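Local structure of hypothetical protein (Burkholderia xenovorans, 2O8Q) at residues Pro56-Phe68 / Ile115-Asp127. The protein is of unknown function but has a cupin-like fold and binds a nickel ion in the crystal. Numbering follows the deposited sequence. Where two conformers were deposited one is given.
Sequences PTWHTHTVGFQLF and IVSPAGFATSVVD. With NI (nickel (II) ion), chain C; EDO (1,2-ethanediol), chain F.
His61 and Thr123 pair across two antiparallel strands, 59-61 and 123-125, at the metal site of this cupin fold. The His61 side chain can be followed outward. Its CB lies 3.7 Å from Phe121 CD2. CG stands opposite the carbonyl carbon (chi1 -51°), and this lays the ring alongside Phe121. The rings form an offset edge-to-face pair, the edge of Phe121 toward the face of His61, planes at 75°. ND1 donates to Thr123 OG1 at 2.8 Å; the hydroxyl lies in the ring plane, though the bond is bent to 144°. This second-shell bond, together with the metal bond from NE2 (2.1 Å to nickel), holds the ring's rotation. His59 binds the same ion through NE2. Its ND1 gives a nearly straight bond to Thr57 O, in the ring plane. His101 and three waters complete six ligands. Thr60 and Ser124 exchange two backbone bonds in the same strand pair. Beyond His61 the pairing breaks, and Thr62 centres an inverse gamma turn. Thr62 OG1 accepts from Ala122 N and also bonds Thr62 OG1 of the second subunit. Gly64 and Phe65 both face Ser117 in a classic beta bulge; strand pairing resumes at Gln66 and Val116, its register shifted by two. On the His61 side of the bulge, Val63 and Phe121 lie side by side, with Val63 CG1 3.5 Å from Phe121 CG.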
ATOM      1  N   PRO A  56      14.054 -10.023 -25.304  1.00 33.30           N
ATOM      2  CA  PRO A  56      14.097  -9.248 -24.056  1.00 29.88           C
ATOM      3  C   PRO A  56      13.947  -7.759 -24.343  1.00 28.50           C
ATOM      4  O   PRO A  56      14.811  -7.150 -24.987  1.00 34.92           O
ATOM      5  CB  PRO A  56      15.491  -9.572 -23.474  1.00 29.42           C
ATOM      6  CG  PRO A  56      16.202 -10.347 -24.476  1.00 36.96           C
ATOM      7  CD  PRO A  56      15.412 -10.353 -25.757  1.00 32.76           C
ATOM      8  N   THR A  57      12.849  -7.186 -23.850  1.00 22.67           N
ATOM      9  CA  THR A  57      12.483  -5.814 -24.133  1.00 20.99           C
ATOM     10  C   THR A  57      12.477  -5.003 -22.835  1.00 17.80           C
ATOM     11  O   THR A  57      11.788  -5.406 -21.901  1.00 21.19           O
ATOM     12  CB  THR A  57      11.075  -5.823 -24.731  1.00 22.77           C
ATOM     13  OG1 THR A  57      11.095  -6.703 -25.872  1.00 32.91           O
ATOM     14  CG2 THR A  57      10.701  -4.465 -25.176  1.00 24.13           C
ATOM     15  N   TRP A  58      13.286  -3.937 -22.775  1.00 20.48           N
ATOM     16  CA  TRP A  58      13.264  -3.021 -21.632  1.00 19.54           C
ATOM     17  C   TRP A  58      11.870  -2.462 -21.464  1.00 20.34           C
ATOM     18  O   TRP A  58      11.237  -2.010 -22.417  1.00 20.18           O
ATOM     19  CB  TRP A  58      14.255  -1.897 -21.820  1.00 21.14           C
ATOM     20  CG  TRP A  58      15.683  -2.306 -21.673  1.00 20.26           C
ATOM     21  CD1 TRP A  58      16.586  -2.519 -22.699  1.00 21.12           C
ATOM     22  CD2 TRP A  58      16.438  -2.482 -20.457  1.00 21.79           C
ATOM     23  NE1 TRP A  58      17.819  -2.854 -22.199  1.00 22.43           N
ATOM     24  CE2 TRP A  58      17.775  -2.792 -20.835  1.00 18.67           C
ATOM     25  CE3 TRP A  58      16.138  -2.371 -19.093  1.00 21.58           C
ATOM     26  CZ2 TRP A  58      18.766  -3.038 -19.902  1.00 20.71           C
ATOM     27  CZ3 TRP A  58      17.126  -2.578 -18.182  1.00 21.50           C
ATOM     28  CH2 TRP A  58      18.415  -2.940 -18.580  1.00 23.31           C
ATOM     29  N   HIS A  59      11.361  -2.484 -20.236  1.00 18.52           N
ATOM     30  CA  HIS A  59      10.011  -2.024 -19.979  1.00 19.39           C
ATOM     31  C   HIS A  59       9.894  -1.606 -18.513  1.00 19.12           C
ATOM     32  O   HIS A  59      10.810  -1.806 -17.713  1.00 18.38           O
ATOM     33  CB  HIS A  59       8.969  -3.124 -20.304  1.00 19.23           C
ATOM     34  CG  HIS A  59       9.080  -4.337 -19.438  1.00 19.26           C
ATOM     35  ND1 HIS A  59       9.946  -5.372 -19.735  1.00 18.30           N
ATOM     36  CD2 HIS A  59       8.454  -4.687 -18.292  1.00 18.33           C
ATOM     37  CE1 HIS A  59       9.825  -6.310 -18.811  1.00 19.81           C
ATOM     38  NE2 HIS A  59       8.927  -5.925 -17.922  1.00 18.41           N
ATOM     39  N   THR A  60       8.741  -1.027 -18.187  1.00 18.57           N
ATOM     40  CA  THR A  60       8.370  -0.636 -16.849  1.00 18.77           C
ATOM     41  C   THR A  60       6.919  -1.044 -16.589  1.00 18.97           C
ATOM     42  O   THR A  60       6.127  -1.219 -17.510  1.00 20.14           O
ATOM     43  CB  THR A  60       8.471   0.892 -16.642  1.00 19.94           C
ATOM     44  OG1 THR A  60       7.497   1.553 -17.484  1.00 24.00           O
ATOM     45  CG2 THR A  60       9.854   1.411 -17.009  1.00 20.46           C
ATOM     46  N   HIS A  61       6.598  -1.147 -15.322  1.00 18.87           N
ATOM     47  CA  HIS A  61       5.225  -1.397 -14.878  1.00 19.02           C
ATOM     48  C   HIS A  61       4.748  -0.278 -13.977  1.00 20.43           C
ATOM     49  O   HIS A  61       5.519   0.214 -13.158  1.00 19.64           O
ATOM     50  CB  HIS A  61       5.110  -2.719 -14.131  1.00 18.91           C
ATOM     51  CG  HIS A  61       5.710  -3.872 -14.866  1.00 18.14           C
ATOM     52  ND1 HIS A  61       5.176  -4.378 -16.030  1.00 20.38           N
ATOM     53  CD2 HIS A  61       6.803  -4.609 -14.583  1.00 21.41           C
ATOM     54  CE1 HIS A  61       5.950  -5.372 -16.460  1.00 18.22           C
ATOM     55  NE2 HIS A  61       6.953  -5.527 -15.604  1.00 17.92           N
ATOM     56  N   THR A  62       3.460   0.057 -14.075  1.00 21.02           N
ATOM     57  CA  THR A  62       2.887   1.125 -13.221  1.00 20.51           C
ATOM     58  C   THR A  62       2.455   0.555 -11.868  1.00 22.60           C
ATOM     59  O   THR A  62       1.275   0.449 -11.555  1.00 26.90           O
ATOM     60  CB  THR A  62       1.724   1.912 -13.935  1.00 27.10           C
ATOM     61  OG1 THR A  62       0.567   1.053 -14.112  1.00 30.09           O
ATOM     62  CG2 THR A  62       2.153   2.447 -15.194  1.00 24.08           C
ATOM     63  N   VAL A  63       3.406   0.123 -11.085  1.00 22.13           N
ATOM     64  CA  VAL A  63       3.156  -0.537  -9.845  1.00 21.81           C
ATOM     65  C   VAL A  63       3.696   0.284  -8.707  1.00 24.22           C
ATOM     66  O   VAL A  63       4.694   1.069  -8.900  1.00 24.95           O
ATOM     67  CB  VAL A  63       3.850  -1.945  -9.791  1.00 22.04           C
ATOM     68  CG1 VAL A  63       3.193  -2.837 -10.754  1.00 24.33           C
ATOM     69  CG2 VAL A  63       5.376  -1.883  -9.965  1.00 22.12           C
ATOM     70  N   GLY A  64       3.067   0.144  -7.534  1.00 19.15           N
ATOM     71  CA  GLY A  64       3.674   0.601  -6.325  1.00 20.91           C
ATOM     72  C   GLY A  64       4.565  -0.646  -6.104  1.00 28.04           C
ATOM     73  O   GLY A  64       5.603  -0.855  -6.782  1.00 31.90           O
ATOM     74  N   PHE A  65       4.068  -1.572  -5.337  1.00 19.35           N
ATOM     75  CA  PHE A  65       4.828  -2.637  -4.762  1.00 17.65           C
ATOM     76  C   PHE A  65       4.967  -3.758  -5.784  1.00 18.21           C
ATOM     77  O   PHE A  65       3.978  -4.123  -6.440  1.00 19.25           O
ATOM     78  CB  PHE A  65       4.116  -3.176  -3.517  1.00 18.70           C
ATOM     79  CG  PHE A  65       4.858  -4.271  -2.847  1.00 18.25           C
ATOM     80  CD1 PHE A  65       6.063  -3.997  -2.198  1.00 20.01           C
ATOM     81  CD2 PHE A  65       4.414  -5.573  -2.927  1.00 18.68           C
ATOM     82  CE1 PHE A  65       6.798  -5.005  -1.621  1.00 21.72           C
ATOM     83  CE2 PHE A  65       5.168  -6.591  -2.323  1.00 19.37           C
ATOM     84  CZ  PHE A  65       6.314  -6.300  -1.669  1.00 18.53           C
ATOM     85  N   GLN A  66       6.176  -4.292  -5.913  1.00 18.47           N
ATOM     86  CA  GLN A  66       6.347  -5.440  -6.752  1.00 17.59           C
ATOM     87  C   GLN A  66       7.496  -6.354  -6.265  1.00 17.62           C
ATOM     88  O   GLN A  66       8.622  -5.924  -6.147  1.00 19.15           O
ATOM     89  CB  GLN A  66       6.639  -4.992  -8.199  1.00 18.15           C
ATOM     90  CG  GLN A  66       6.705  -6.162  -9.164  1.00 18.08           C
ATOM     91  CD  GLN A  66       6.715  -5.678 -10.616  1.00 19.47           C
ATOM     92  OE1 GLN A  66       7.487  -4.768 -10.955  1.00 19.53           O
ATOM     93  NE2 GLN A  66       5.856  -6.304 -11.469  1.00 20.29           N
ATOM     94  N   LEU A  67       7.157  -7.622  -5.996  1.00 17.85           N
ATOM     95  CA  LEU A  67       8.145  -8.591  -5.514  1.00 17.40           C
ATOM     96  C   LEU A  67       8.012  -9.912  -6.218  1.00 18.47           C
ATOM     97  O   LEU A  67       6.889 -10.390  -6.405  1.00 18.69           O
ATOM     98  CB  LEU A  67       7.911  -8.870  -4.010  1.00 18.25           C
ATOM     99  CG  LEU A  67       8.866  -9.817  -3.273  1.00 19.40           C
ATOM    100  CD1 LEU A  67      10.335  -9.357  -3.253  1.00 19.80           C
ATOM    101  CD2 LEU A  67       8.378 -10.038  -1.819  1.00 20.04           C
ATOM    102  N   PHE A  68       9.141 -10.521  -6.608  1.00 18.21           N
ATOM    103  CA  PHE A  68       9.169 -11.874  -7.156  1.00 18.78           C
ATOM    104  C   PHE A  68       9.931 -12.773  -6.194  1.00 19.42           C
ATOM    105  O   PHE A  68      10.976 -12.366  -5.632  1.00 19.53           O
ATOM    106  CB  PHE A  68       9.924 -11.897  -8.487  1.00 17.44           C
ATOM    107  CG  PHE A  68       9.186 -11.153  -9.558  1.00 19.93           C
ATOM    108  CD1 PHE A  68       8.149 -11.754 -10.266  1.00 22.74           C
ATOM    109  CD2 PHE A  68       9.397  -9.811  -9.742  1.00 23.07           C
ATOM    110  CE1 PHE A  68       7.422 -11.038 -11.192  1.00 25.19           C
ATOM    111  CE2 PHE A  68       8.659  -9.122 -10.667  1.00 23.77           C
ATOM    112  CZ  PHE A  68       7.675  -9.714 -11.372  1.00 24.70           C
ATOM    113  N   ILE A 115       3.998 -10.765  -6.343  1.00 18.05           N
ATOM    114  CA  ILE A 115       3.099 -10.001  -5.483  1.00 17.95           C
ATOM    115  C   ILE A 115       3.213  -8.554  -5.942  1.00 19.82           C
ATOM    116  O   ILE A 115       4.305  -8.020  -6.015  1.00 19.57           O
ATOM    117  CB  ILE A 115       3.445 -10.124  -3.995  1.00 18.93           C
ATOM    118  CG1 ILE A 115       3.684 -11.585  -3.602  1.00 18.96           C
ATOM    119  CG2 ILE A 115       2.366  -9.391  -3.158  1.00 22.33           C
ATOM    120  CD1 ILE A 115       5.164 -12.052  -3.615  1.00 20.13           C
ATOM    121  N   VAL A 116       2.090  -7.891  -6.220  0.50 18.62           N
ATOM    122  CA  VAL A 116       2.132  -6.589  -6.875  0.50 19.54           C
ATOM    123  C   VAL A 116       0.943  -5.757  -6.449  0.50 18.89           C
ATOM    124  O   VAL A 116      -0.147  -6.302  -6.222  0.50 19.77           O
ATOM    125  CB  VAL A 116       2.046  -6.799  -8.415  0.50 19.24           C
ATOM    126  CG1 VAL A 116       0.572  -7.196  -8.855  0.50 17.81           C
ATOM    127  CG2 VAL A 116       2.506  -5.572  -9.236  0.50 18.43           C
ATOM    128  N   SER A 117       1.135  -4.447  -6.353  1.00 18.95           N
ATOM    129  CA  SER A 117       0.038  -3.492  -6.136  1.00 18.40           C
ATOM    130  C   SER A 117       0.203  -2.413  -7.206  1.00 19.45           C
ATOM    131  O   SER A 117       1.310  -1.918  -7.412  1.00 20.69           O
ATOM    132  CB  SER A 117       0.133  -2.849  -4.778  1.00 20.72           C
ATOM    133  OG  SER A 117      -0.888  -1.853  -4.666  1.00 22.59           O
ATOM    134  N   PRO A 118      -0.866  -2.049  -7.948  1.00 19.35           N
ATOM    135  CA  PRO A 118      -2.179  -2.671  -7.915  1.00 18.70           C
ATOM    136  C   PRO A 118      -2.149  -3.985  -8.740  1.00 18.40           C
ATOM    137  O   PRO A 118      -1.199  -4.202  -9.523  1.00 19.63           O
ATOM    138  CB  PRO A 118      -3.083  -1.666  -8.637  1.00 19.09           C
ATOM    139  CG  PRO A 118      -2.133  -1.014  -9.651  1.00 19.36           C
ATOM    140  CD  PRO A 118      -0.773  -0.973  -8.961  1.00 20.91           C
ATOM    141  N   ALA A 119      -3.248  -4.746  -8.708  1.00 18.71           N
ATOM    142  CA  ALA A 119      -3.359  -5.943  -9.555  1.00 20.52           C
ATOM    143  C   ALA A 119      -3.326  -5.567 -11.021  1.00 19.48           C
ATOM    144  O   ALA A 119      -2.670  -6.283 -11.815  1.00 23.12           O
ATOM    145  CB  ALA A 119      -4.624  -6.722  -9.239  1.00 19.75           C
ATOM    146  N   GLY A 120      -4.022  -4.486 -11.381  1.00 19.32           N
ATOM    147  CA  GLY A 120      -4.201  -4.083 -12.790  1.00 19.68           C
ATOM    148  C   GLY A 120      -3.225  -3.017 -13.229  1.00 22.30           C
ATOM    149  O   GLY A 120      -3.605  -1.970 -13.716  1.00 28.24           O
ATOM    150  N   PHE A 121      -1.929  -3.302 -13.100  1.00 24.60           N
ATOM    151  CA  PHE A 121      -0.896  -2.364 -13.604  1.00 23.24           C
ATOM    152  C   PHE A 121      -0.759  -2.350 -15.137  1.00 25.36           C
ATOM    153  O   PHE A 121      -1.056  -3.354 -15.863  1.00 27.77           O
ATOM    154  CB  PHE A 121       0.426  -2.651 -12.934  1.00 23.87           C
ATOM    155  CG  PHE A 121       0.943  -4.046 -13.169  1.00 23.10           C
ATOM    156  CD1 PHE A 121       0.591  -5.112 -12.365  1.00 23.15           C
ATOM    157  CD2 PHE A 121       1.784  -4.293 -14.247  1.00 21.97           C
ATOM    158  CE1 PHE A 121       1.070  -6.381 -12.616  1.00 26.38           C
ATOM    159  CE2 PHE A 121       2.256  -5.555 -14.484  1.00 24.74           C
ATOM    160  CZ  PHE A 121       1.895  -6.609 -13.650  1.00 26.54           C
ATOM    161  N   ALA A 122      -0.319  -1.213 -15.664  1.00 24.07           N
ATOM    162  CA  ALA A 122       0.015  -1.115 -17.084  1.00 23.41           C
ATOM    163  C   ALA A 122       1.528  -1.421 -17.284  1.00 23.14           C
ATOM    164  O   ALA A 122       2.301  -1.398 -16.345  1.00 20.89           O
ATOM    165  CB  ALA A 122      -0.325   0.294 -17.626  1.00 23.94           C
ATOM    166  N   THR A 123       1.890  -1.775 -18.521  1.00 21.45           N
ATOM    167  CA  THR A 123       3.287  -2.056 -18.882  1.00 22.91           C
ATOM    168  C   THR A 123       3.634  -1.212 -20.089  1.00 23.60           C
ATOM    169  O   THR A 123       2.862  -1.142 -21.034  1.00 24.47           O
ATOM    170  CB  THR A 123       3.441  -3.562 -19.178  1.00 23.77           C
ATOM    171  OG1 THR A 123       3.154  -4.327 -17.987  1.00 20.15           O
ATOM    172  CG2 THR A 123       4.868  -3.870 -19.664  1.00 21.83           C
ATOM    173  N   SER A 124       4.766  -0.524 -20.022  1.00 21.60           N
ATOM    174  CA  SER A 124       5.212   0.314 -21.121  1.00 24.23           C
ATOM    175  C   SER A 124       6.581  -0.111 -21.594  1.00 23.72           C
ATOM    176  O   SER A 124       7.445  -0.370 -20.791  1.00 21.01           O
ATOM    177  CB  SER A 124       5.249   1.797 -20.703  1.00 28.76           C
ATOM    178  OG  SER A 124       4.010   2.187 -20.106  1.00 40.91           O
ATOM    179  N   VAL A 125       6.788  -0.156 -22.910  1.00 25.83           N
ATOM    180  CA  VAL A 125       8.101  -0.464 -23.459  1.00 26.18           C
ATOM    181  C   VAL A 125       8.951   0.804 -23.318  1.00 28.43           C
ATOM    182  O   VAL A 125       8.436   1.908 -23.555  1.00 30.90           O
ATOM    183  CB  VAL A 125       7.981  -0.945 -24.940  1.00 30.46           C
ATOM    184  CG1 VAL A 125       9.333  -1.129 -25.553  1.00 34.02           C
ATOM    185  CG2 VAL A 125       7.195  -2.260 -25.005  1.00 27.92           C
ATOM    186  N   VAL A 126      10.229   0.676 -22.940  1.00 28.23           N
ATOM    187  CA  VAL A 126      11.083   1.853 -22.762  1.00 28.48           C
ATOM    188  C   VAL A 126      11.483   2.381 -24.125  1.00 32.30           C
ATOM    189  O   VAL A 126      11.918   1.595 -24.971  1.00 29.16           O
ATOM    190  CB  VAL A 126      12.376   1.560 -21.963  1.00 27.86           C
ATOM    191  CG1 VAL A 126      13.370   2.749 -22.027  1.00 28.38           C
ATOM    192  CG2 VAL A 126      12.026   1.232 -20.525  1.00 26.28           C
ATOM    193  N   ASP A 127      11.290   3.697 -24.313  1.00 35.62           N
ATOM    194  CA  ASP A 127      11.741   4.448 -25.496  1.00 40.90           C
ATOM    195  C   ASP A 127      13.272   4.604 -25.429  1.00 42.57           C
ATOM    196  O   ASP A 127      13.797   5.449 -24.686  1.00 43.81           O
ATOM    197  CB  ASP A 127      11.059   5.835 -25.548  1.00 39.65           C
TER
HETATM  198 NI    NI C 300       8.550  -6.785 -16.053  1.00 18.21          NI
HETATM  199  C1  EDO F 303      -1.409   0.174  -2.080  1.00 43.08           C
HETATM  200  O1  EDO F 303      -1.834   1.025  -3.183  1.00 40.61           O
HETATM  201  C2  EDO F 303       0.085   0.227  -1.655  1.00 43.01           C
HETATM  202  O2  EDO F 303       1.120  -0.010  -2.646  1.00 51.78           O
HETATM  203  O   HOH W   1      12.326  -1.239 -24.951  1.00 37.24           O
HETATM  204  O   HOH W   2       4.882   1.736 -17.280  1.00 42.86           O
HETATM  205  O   HOH W   3       8.215  -7.659 -14.145  1.00 17.80           O
HETATM  206  O   HOH W   4       7.215  -8.192 -16.981  1.00 22.96           O
HETATM  207  O   HOH W   5      10.024  -8.313 -16.393  1.00 19.70           O